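Local coordinates for hemolysin (Streptococcus suis, PDB 3HVN), which probably lyses host cells by binding cholesterol-containing membranes, changing shape and inserting as an oligomeric pore, at residues L44-Q49 with F367-R372; A98-P103 with P118-I123; L128-N133 with T144-P149. The protein carries 1 engineered substitution. One frame throughout, in Å; residues are numbered along the deposited sequence.

Interaction 1 (L44-Q49 with F367-R372); sequences LTYEPQ and FVKDNR
Tyr46 and Pro48 both pack against the ring of Phe367, and these aromatic and CH-pi contacts are the first kind to join residues 44-49 to 367-372, two loops far apart in sequence. Tyr46 and Phe367 lie with their planes 27° from parallel but slid so far past one another, with centroids 5.5 Å apart, that the rings barely overlap. CE1 of Tyr46 lies 3.6 Å from CD1 of Phe367, and the phenol oxygen reaches the same CD1 and CB. Pro48 makes fuller use of the same ring: its CB stands over one face, offset toward the rim and 3.8 Å from the centroid, a CH-pi contact.

The long basic side chains make the second kind of contact, by packing alone. Lys369 starts out extended; the bend at chi3 (63°) brings CE beside the phenol, 3.4 Å from CZ of Tyr46, and that at chi4 (61°) turns NZ toward Asp370. Further back along the chain, CD of Lys369 approaches the carbonyl O of Leu44 at 3.6 Å. Arg372 crosses Pro48 at about a right angle, and CB of that proline lies over one face of the guanidinium.

Both segments belong to the thiol-activated cytolysin region, one following helix 37-43 and the other following strand 359-367 of the large antiparallel sheet. The N-terminal loop is thus laid against the end of that strand; Phe41 of the helix also touches Lys369, and Asp262 and Pro265 adjoin Tyr46.

Polar bonds lie within the 367-372 turn. Asp370 OD1 accepts from the backbone N of Arg372 at 3.1 Å, an Asx turn in which the donor approaches from above the carboxylate plane. The other oxygen, OD2, pairs with Lys369 NZ at 3.0 Å in a salt bridge whose hydrogen bond is weak.

Interaction 2 (A98-P103 with P118-I123); sequences AANIYP and PTLISI
Asn100 and Leu120 both send CG away from their own backbone N, at chi1 -169° and -161°, which carries the amide and the isobutyl group toward each other across the contact, where the two side chains cross at about a right angle. Tyr102 has CG between its backbone N and carbonyl carbon (chi1 67°); this turns the end of a side chain that leaves the backbone obliquely back toward Leu120.

CD1 of Leu120 is touched by both the amide and the ring, from directions about at right angles. It meets the phenol of Tyr102 at the edge, in the ring plane, 3.5 Å from CE2, while the amide oxygen of Asn100 reaches the same methyl. On the nitrogen side of the amide, ND2 lies 3.3 Å from CB of Leu120. Its nearest polar neighbour on that residue, the backbone N at 3.4 Å, is another donor and offers it no bond. The carbonyl O of Pro118 is 3.6 Å from ND2, a proximity without a hydrogen bond.

This is a loop-to-loop contact in a part of the cytolysin fold built round a large antiparallel sheet. Residues 98-103 lead into strand 106-108, and residues 118-123 come back alongside that strand, with backbone hydrogen bonds between Thr119 and Arg108 and between Ile121 and Leu106. The side-chain hydroxyl of Thr119 is bonded to Asn112. Helix 151-166 contributes Arg151, which touches both Tyr102 and Leu120.

Farther down the contact the chemistry is purely apolar. Ile101, whose side chain bends nearer at its end than its CB suggests, brings CD1 to 4.3 Å from CD of Pro118. That loose contact rests on the ring of a buried proline, and its other neighbours include Leu107 of strand 106-108.

Interaction 3 (L128-N133 with T144-P149); sequences LTLSLN and TVVNSP
Leu128, which has the most surface buried here, packs beside Val146 and against Pro149, just where the returning chain leaves its strand. It stands beside Val146 with the two side chains pointing the same way, and Leu128 CD1 lies 3.7 Å from CB of the valine. Its CG sits between the backbone N and the carbonyl carbon (chi1 37°), and from there both CG and CD1 reach the proline, whose CG is 3.6 Å from CD1. Leu128 and Val146 also form a hydrogen-bonded antiparallel pair. Leu128 N gives to Val146 O at 2.8 Å, in the carbonyl plane, whereas the return bond from Val146 N to Leu128 O is weak.

Val146 carries the apolar face onward to Leu130, its CG2 lying 3.9 Å from CD2 of that leucine. Leu130 pairs in turn with Thr144 through two bonds of 2.8 Å, the one from Leu130 N to Thr144 O and the one from Thr144 N to Leu130 O, with N-H...O angles of 156° and 157°. The hydroxyl of Thr144 adds a weak bond to the same Leu130 O.

On the other face, Thr129 and Val145 form the intervening non-hydrogen-bonded pair, and CG2 of Thr129 nears Thr144 O. The unit is a beta hairpin of strands 128-133 and 142-146 at the margin of the large antiparallel sheet. Its first strand also bonds to strand 221-236 through Ser131 with Ser235, and to Asp237 just beyond it through Thr129, while helix 151-166 meets Thr144.

Leu128, Leu130 and Val146, with Pro149 of the following loop, form an apolar cluster on the face that Thr144 shares. The backbone bonds thus fix the register, with the firmer pair at Leu130 and Thr144, while the apolar side chains of the cluster meet by packing.

How the interactions relate
All three contacts lie on the same side of the chain's centre and within one family region of the toxin. Interaction 1 joins segments more than 300 residues apart, and interactions 2 and 3 are nested inside the loop it closes. Interaction 1 touches neither of the others: its centre is about 18 Å from that of interaction 2 and about 23 Å from that of interaction 3. Interactions 2 and 3 follow in series, with centres about 16 Å apart, and meet where CB of Pro103 packs 4.2 Å from CD2 of Leu130. None of the six segments supplies a residue to the hexafluoropropanol pocket (Asp327, Thr333, Ile345) or the heptanetriol pocket (Lys431, Thr437, His439, Trp440).

Interaction 1 (L44-Q49 with F367-R372)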
loop_
_atom_site.group_PDB
_atom_site.type_symbol
_atom_site.label_atom_id
_atom_site.label_comp_id
_atom_site.label_asym_id
_atom_site.label_seq_id
_atom_site.Cartn_x
_atom_site.Cartn_y
_atom_site.Cartn_z
ATOM N N LEU A 44 -17.791 -24.515 28.418
ATOM C CA LEU A 44 -16.638 -24.412 27.527
ATOM C C LEU A 44 -15.722 -23.264 27.939
ATOM O O LEU A 44 -16.126 -22.101 27.926
ATOM C CB LEU A 44 -17.089 -24.228 26.077
ATOM C CG LEU A 44 -17.693 -25.450 25.383
ATOM C CD1 LEU A 44 -18.194 -25.085 23.994
ATOM C CD2 LEU A 44 -16.676 -26.579 25.309
ATOM N N THR A 45 -14.488 -23.598 28.303
ATOM C CA THR A 45 -13.527 -22.598 28.751
ATOM C C THR A 45 -12.311 -22.533 27.832
ATOM O O THR A 45 -11.329 -23.248 28.032
ATOM C CB THR A 45 -13.054 -22.879 30.191
ATOM O OG1 THR A 45 -14.188 -22.944 31.065
ATOM C CG2 THR A 45 -12.113 -21.783 30.668
ATOM N N TYR A 46 -12.386 -21.673 26.821
ATOM C CA TYR A 46 -11.281 -21.490 25.888
ATOM C C TYR A 46 -10.941 -20.012 25.726
ATOM O O TYR A 46 -11.683 -19.141 26.181
ATOM C CB TYR A 46 -11.612 -22.107 24.528
ATOM C CG TYR A 46 -12.854 -21.540 23.876
ATOM C CD1 TYR A 46 -12.806 -20.349 23.164
ATOM C CD2 TYR A 46 -14.073 -22.197 23.967
ATOM C CE1 TYR A 46 -13.937 -19.827 22.565
ATOM C CE2 TYR A 46 -15.210 -21.684 23.371
ATOM C CZ TYR A 46 -15.136 -20.498 22.671
ATOM O OH TYR A 46 -16.263 -19.980 22.076
ATOM N N GLU A 47 -9.816 -19.738 25.076
ATOM C CA GLU A 47 -9.392 -18.367 24.819
ATOM C C GLU A 47 -9.391 -18.068 23.322
ATOM O O GLU A 47 -8.421 -18.359 22.623
ATOM C CB GLU A 47 -8.015 -18.107 25.434
ATOM C CG GLU A 47 -7.042 -19.267 25.293
ATOM C CD GLU A 47 -5.856 -19.146 26.229
ATOM O OE1 GLU A 47 -5.842 -18.208 27.054
ATOM O OE2 GLU A 47 -4.939 -19.990 26.142
ATOM N N PRO A 48 -10.494 -17.481 22.831
ATOM C CA PRO A 48 -10.748 -17.207 21.412
ATOM C C PRO A 48 -9.614 -16.456 20.721
ATOM O O PRO A 48 -9.169 -16.871 19.650
ATOM C CB PRO A 48 -12.004 -16.332 21.450
ATOM C CG PRO A 48 -12.694 -16.728 22.702
ATOM C CD PRO A 48 -11.602 -17.024 23.686
ATOM N N GLN A 49 -9.157 -15.362 21.321
ATOM C CA GLN A 49 -8.131 -14.530 20.702
ATOM C C GLN A 49 -6.792 -15.252 20.589
ATOM O O GLN A 49 -6.084 -15.110 19.593
ATOM C CB GLN A 49 -7.962 -13.220 21.473
ATOM C CG GLN A 49 -6.933 -12.271 20.876
ATOM C CD GLN A 49 -7.325 -11.763 19.500
ATOM O OE1 GLN A 49 -8.367 -12.134 18.960
ATOM N NE2 GLN A 49 -6.488 -10.908 18.927
ATOM N N PHE A 367 -17.932 -17.099 17.175
ATOM C CA PHE A 367 -17.872 -18.270 18.041
ATOM C C PHE A 367 -19.278 -18.687 18.456
ATOM O O PHE A 367 -20.106 -17.843 18.795
ATOM C CB PHE A 367 -17.016 -17.985 19.276
ATOM C CG PHE A 367 -15.540 -17.953 18.996
ATOM C CD1 PHE A 367 -14.766 -19.088 19.171
ATOM C CD2 PHE A 367 -14.928 -16.792 18.559
ATOM C CE1 PHE A 367 -13.409 -19.065 18.915
ATOM C CE2 PHE A 367 -13.571 -16.762 18.301
ATOM C CZ PHE A 367 -12.810 -17.901 18.480
ATOM N N VAL A 368 -19.545 -19.988 18.429
ATOM C CA VAL A 368 -20.882 -20.490 18.731
ATOM C C VAL A 368 -21.284 -20.244 20.186
ATOM O O VAL A 368 -22.463 -20.061 20.489
ATOM C CB VAL A 368 -21.013 -21.992 18.403
ATOM C CG1 VAL A 368 -22.395 -22.500 18.780
ATOM C CG2 VAL A 368 -20.741 -22.234 16.927
ATOM N N LYS A 369 -20.302 -20.232 21.081
ATOM C CA LYS A 369 -20.569 -20.070 22.508
ATOM C C LYS A 369 -21.169 -18.707 22.850
ATOM O O LYS A 369 -22.341 -18.608 23.211
ATOM C CB LYS A 369 -19.295 -20.297 23.327
ATOM C CG LYS A 369 -19.479 -20.083 24.822
ATOM C CD LYS A 369 -18.188 -20.339 25.586
ATOM C CE LYS A 369 -17.097 -19.363 25.175
ATOM N NZ LYS A 369 -17.479 -17.951 25.446
ATOM N N ASP A 370 -20.357 -17.660 22.735
ATOM C CA ASP A 370 -20.772 -16.321 23.143
ATOM C C ASP A 370 -21.037 -15.397 21.958
ATOM O O ASP A 370 -21.169 -14.185 22.126
ATOM C CB ASP A 370 -19.719 -15.699 24.066
ATOM C CG ASP A 370 -18.337 -15.670 23.438
ATOM O OD1 ASP A 370 -18.203 -16.069 22.262
ATOM O OD2 ASP A 370 -17.382 -15.248 24.124
ATOM N N ASN A 371 -21.116 -15.975 20.764
ATOM C CA ASN A 371 -21.343 -15.198 19.548
ATOM C C ASN A 371 -20.343 -14.058 19.366
ATOM O O ASN A 371 -20.655 -13.045 18.741
ATOM C CB ASN A 371 -22.775 -14.657 19.505
ATOM C CG ASN A 371 -23.789 -15.718 19.119
ATOM O OD1 ASN A 371 -23.466 -16.904 19.048
ATOM N ND2 ASN A 371 -25.021 -15.295 18.865
ATOM N N ARG A 372 -19.143 -14.227 19.914
ATOM C CA ARG A 372 -18.089 -13.234 19.742
ATOM C C ARG A 372 -17.485 -13.301 18.345
ATOM O O ARG A 372 -17.263 -14.388 17.811
ATOM C CB ARG A 372 -16.985 -13.403 20.788
ATOM C CG ARG A 372 -15.606 -13.022 20.261
ATOM C CD ARG A 372 -14.743 -12.322 21.299
ATOM N NE ARG A 372 -14.182 -13.240 22.286
ATOM C CZ ARG A 372 -13.070 -12.997 22.974
ATOM N NH1 ARG A 372 -12.397 -11.872 22.773
ATOM N NH2 ARG A 372 -12.626 -13.881 23.856
#

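Interaction 2 (A98-P103 with P118-I123)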
loop_
_atom_site.group_PDB
_atom_site.type_symbol
_atom_site.label_atom_id
_atom_site.label_comp_id
_atom_site.label_asym_id
_atom_site.label_seq_id
_atom_site.Cartn_x
_atom_site.Cartn_y
_atom_site.Cartn_z
ATOM N N ALA A 98 -10.937 -22.713 -3.346
ATOM C CA ALA A 98 -10.584 -23.019 -1.965
ATOM C C ALA A 98 -11.600 -22.404 -1.011
ATOM O O ALA A 98 -11.274 -22.060 0.126
ATOM C CB ALA A 98 -9.185 -22.515 -1.650
ATOM N N ALA A 99 -12.835 -22.270 -1.484
ATOM C CA ALA A 99 -13.890 -21.634 -0.707
ATOM C C ALA A 99 -14.822 -22.652 -0.058
ATOM O O ALA A 99 -15.613 -23.310 -0.734
ATOM C CB ALA A 99 -14.682 -20.671 -1.580
ATOM N N ASN A 100 -14.716 -22.777 1.261
ATOM C CA ASN A 100 -15.644 -23.586 2.037
ATOM C C ASN A 100 -16.541 -22.656 2.843
ATOM O O ASN A 100 -16.981 -22.989 3.944
ATOM C CB ASN A 100 -14.884 -24.534 2.965
ATOM C CG ASN A 100 -15.782 -25.584 3.591
ATOM O OD1 ASN A 100 -16.956 -25.702 3.242
ATOM N ND2 ASN A 100 -15.230 -26.356 4.521
ATOM N N ILE A 101 -16.804 -21.482 2.277
ATOM C CA ILE A 101 -17.515 -20.423 2.982
ATOM C C ILE A 101 -18.903 -20.152 2.410
ATOM O O ILE A 101 -19.063 -19.932 1.209
ATOM C CB ILE A 101 -16.710 -19.105 2.965
ATOM C CG1 ILE A 101 -15.553 -19.166 3.966
ATOM C CG2 ILE A 101 -17.614 -17.925 3.277
ATOM C CD1 ILE A 101 -14.426 -20.091 3.558
ATOM N N TYR A 102 -19.902 -20.169 3.286
ATOM C CA TYR A 102 -21.264 -19.798 2.920
ATOM C C TYR A 102 -22.030 -19.371 4.167
ATOM O O TYR A 102 -21.756 -19.859 5.262
ATOM C CB TYR A 102 -21.977 -20.952 2.208
ATOM C CG TYR A 102 -22.242 -22.158 3.080
ATOM C CD1 TYR A 102 -23.428 -22.276 3.795
ATOM C CD2 TYR A 102 -21.313 -23.185 3.181
ATOM C CE1 TYR A 102 -23.676 -23.377 4.589
ATOM C CE2 TYR A 102 -21.553 -24.290 3.974
ATOM C CZ TYR A 102 -22.736 -24.382 4.676
ATOM O OH TYR A 102 -22.979 -25.481 5.466
ATOM N N PRO A 103 -22.989 -18.447 4.003
ATOM C CA PRO A 103 -23.754 -17.888 5.124
ATOM C C PRO A 103 -24.349 -18.969 6.023
ATOM O O PRO A 103 -25.025 -19.874 5.535
ATOM C CB PRO A 103 -24.871 -17.110 4.427
ATOM C CG PRO A 103 -24.298 -16.741 3.106
ATOM C CD PRO A 103 -23.415 -17.887 2.709
ATOM N N PRO A 118 -10.860 -23.270 6.516
ATOM C CA PRO A 118 -11.603 -23.862 7.636
ATOM C C PRO A 118 -12.141 -25.259 7.347
ATOM O O PRO A 118 -12.169 -25.694 6.195
ATOM C CB PRO A 118 -12.775 -22.890 7.833
ATOM C CG PRO A 118 -12.372 -21.632 7.131
ATOM C CD PRO A 118 -11.541 -22.082 5.979
ATOM N N THR A 119 -12.565 -25.949 8.402
ATOM C CA THR A 119 -13.179 -27.265 8.275
ATOM C C THR A 119 -14.668 -27.181 8.597
ATOM O O THR A 119 -15.059 -26.665 9.646
ATOM C CB THR A 119 -12.517 -28.293 9.210
ATOM O OG1 THR A 119 -11.116 -28.375 8.921
ATOM C CG2 THR A 119 -13.148 -29.664 9.026
ATOM N N LEU A 120 -15.493 -27.693 7.688
ATOM C CA LEU A 120 -16.941 -27.626 7.839
ATOM C C LEU A 120 -17.460 -28.761 8.714
ATOM O O LEU A 120 -17.008 -29.901 8.602
ATOM C CB LEU A 120 -17.614 -27.666 6.462
ATOM C CG LEU A 120 -19.063 -27.182 6.339
ATOM C CD1 LEU A 120 -19.406 -26.909 4.883
ATOM C CD2 LEU A 120 -20.042 -28.177 6.942
ATOM N N ILE A 121 -18.409 -28.441 9.588
ATOM C CA ILE A 121 -19.041 -29.445 10.436
ATOM C C ILE A 121 -20.416 -29.820 9.892
ATOM O O ILE A 121 -21.411 -29.155 10.181
ATOM C CB ILE A 121 -19.188 -28.954 11.888
ATOM C CG1 ILE A 121 -17.823 -28.569 12.461
ATOM C CG2 ILE A 121 -19.847 -30.021 12.748
ATOM C CD1 ILE A 121 -17.858 -28.188 13.924
ATOM N N SER A 122 -20.461 -30.885 9.099
ATOM C CA SER A 122 -21.708 -31.333 8.490
ATOM C C SER A 122 -22.553 -32.141 9.470
ATOM O O SER A 122 -22.546 -33.371 9.446
ATOM C CB SER A 122 -21.425 -32.155 7.229
ATOM O OG SER A 122 -20.540 -33.226 7.506
ATOM N N ILE A 123 -23.281 -31.436 10.329
ATOM C CA ILE A 123 -24.152 -32.076 11.308
ATOM C C ILE A 123 -25.589 -31.607 11.104
ATOM O O ILE A 123 -25.838 -30.666 10.352
ATOM C CB ILE A 123 -23.711 -31.744 12.749
ATOM C CG1 ILE A 123 -24.362 -32.701 13.749
ATOM C CG2 ILE A 123 -24.035 -30.295 13.085
ATOM C CD1 ILE A 123 -24.065 -32.368 15.195
#

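Interaction 3 (L128-N133 with T144-P149)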
loop_
_atom_site.group_PDB
_atom_site.type_symbol
_atom_site.label_atom_id
_atom_site.label_comp_id
_atom_site.label_asym_id
_atom_site.label_seq_id
_atom_site.Cartn_x
_atom_site.Cartn_y
_atom_site.Cartn_z
ATOM N N LEU A 128 -32.451 -21.666 10.459
ATOM C CA LEU A 128 -32.005 -20.311 10.777
ATOM C C LEU A 128 -32.451 -19.290 9.733
ATOM O O LEU A 128 -32.713 -19.638 8.583
ATOM C CB LEU A 128 -30.484 -20.270 10.962
ATOM C CG LEU A 128 -29.632 -21.165 10.060
ATOM C CD1 LEU A 128 -29.779 -20.781 8.597
ATOM C CD2 LEU A 128 -28.170 -21.113 10.482
ATOM N N THR A 129 -32.530 -18.027 10.142
ATOM C CA THR A 129 -33.027 -16.969 9.269
ATOM C C THR A 129 -31.902 -16.154 8.635
ATOM O O THR A 129 -30.981 -15.697 9.320
ATOM C CB THR A 129 -33.977 -16.018 10.023
ATOM O OG1 THR A 129 -35.036 -16.773 10.623
ATOM C CG2 THR A 129 -34.569 -14.990 9.071
ATOM N N LEU A 130 -31.989 -15.975 7.320
ATOM C CA LEU A 130 -30.997 -15.211 6.571
ATOM C C LEU A 130 -31.586 -13.912 6.030
ATOM O O LEU A 130 -32.785 -13.826 5.758
ATOM C CB LEU A 130 -30.432 -16.046 5.419
ATOM C CG LEU A 130 -29.250 -16.970 5.724
ATOM C CD1 LEU A 130 -29.485 -17.768 6.996
ATOM C CD2 LEU A 130 -28.976 -17.895 4.545
ATOM N N SER A 131 -30.731 -12.906 5.874
ATOM C CA SER A 131 -31.151 -11.612 5.352
ATOM C C SER A 131 -30.197 -11.125 4.266
ATOM O O SER A 131 -29.009 -11.448 4.278
ATOM C CB SER A 131 -31.236 -10.581 6.478
ATOM O OG SER A 131 -29.982 -10.421 7.118
ATOM N N LEU A 132 -30.726 -10.345 3.328
ATOM C CA LEU A 132 -29.933 -9.834 2.216
ATOM C C LEU A 132 -29.709 -8.329 2.327
ATOM O O LEU A 132 -30.606 -7.535 2.046
ATOM C CB LEU A 132 -30.603 -10.169 0.883
ATOM C CG LEU A 132 -29.902 -9.649 -0.373
ATOM C CD1 LEU A 132 -28.437 -10.053 -0.373
ATOM C CD2 LEU A 132 -30.600 -10.150 -1.628
ATOM N N ASN A 133 -28.504 -7.947 2.738
ATOM C CA ASN A 133 -28.143 -6.540 2.860
ATOM C C ASN A 133 -27.509 -6.002 1.582
ATOM O O ASN A 133 -26.665 -6.658 0.974
ATOM C CB ASN A 133 -27.191 -6.336 4.040
ATOM C CG ASN A 133 -26.672 -4.913 4.133
ATOM O OD1 ASN A 133 -27.335 -3.967 3.709
ATOM N ND2 ASN A 133 -25.479 -4.755 4.696
ATOM N N THR A 144 -35.437 -14.117 4.904
ATOM C CA THR A 144 -35.935 -15.434 4.517
ATOM C C THR A 144 -35.554 -16.506 5.533
ATOM O O THR A 144 -34.482 -16.456 6.136
ATOM C CB THR A 144 -35.428 -15.854 3.124
ATOM O OG1 THR A 144 -34.106 -15.340 2.920
ATOM C CG2 THR A 144 -36.347 -15.320 2.037
ATOM N N VAL A 145 -36.445 -17.476 5.714
ATOM C CA VAL A 145 -36.208 -18.577 6.638
ATOM C C VAL A 145 -35.474 -19.713 5.932
ATOM O O VAL A 145 -35.688 -19.959 4.745
ATOM C CB VAL A 145 -37.527 -19.112 7.225
ATOM C CG1 VAL A 145 -37.247 -20.138 8.314
ATOM C CG2 VAL A 145 -38.364 -17.967 7.771
ATOM N N VAL A 146 -34.607 -20.401 6.668
ATOM C CA VAL A 146 -33.819 -21.490 6.102
ATOM C C VAL A 146 -33.911 -22.758 6.946
ATOM O O VAL A 146 -33.488 -22.782 8.105
ATOM C CB VAL A 146 -32.339 -21.093 5.943
ATOM C CG1 VAL A 146 -31.497 -22.310 5.591
ATOM C CG2 VAL A 146 -32.192 -20.008 4.886
ATOM N N ASN A 147 -34.467 -23.809 6.350
ATOM C CA ASN A 147 -34.590 -25.104 7.007
ATOM C C ASN A 147 -33.416 -26.013 6.665
ATOM O O ASN A 147 -32.839 -25.908 5.582
ATOM C CB ASN A 147 -35.904 -25.781 6.611
ATOM C CG ASN A 147 -36.006 -26.034 5.117
ATOM O OD1 ASN A 147 -35.219 -25.507 4.330
ATOM N ND2 ASN A 147 -36.981 -26.842 4.720
ATOM N N SER A 148 -33.072 -26.907 7.589
ATOM C CA SER A 148 -31.938 -27.809 7.411
ATOM C C SER A 148 -30.808 -27.125 6.645
ATOM O O SER A 148 -30.452 -27.548 5.545
ATOM C CB SER A 148 -32.373 -29.085 6.687
ATOM O OG SER A 148 -33.336 -29.796 7.445
ATOM N N PRO A 149 -30.243 -26.060 7.233
ATOM C CA PRO A 149 -29.222 -25.211 6.611
ATOM C C PRO A 149 -28.106 -25.998 5.929
ATOM O O PRO A 149 -27.554 -26.932 6.510
ATOM C CB PRO A 149 -28.663 -24.423 7.795
ATOM C CG PRO A 149 -29.802 -24.332 8.740
ATOM C CD PRO A 149 -30.560 -25.621 8.604
#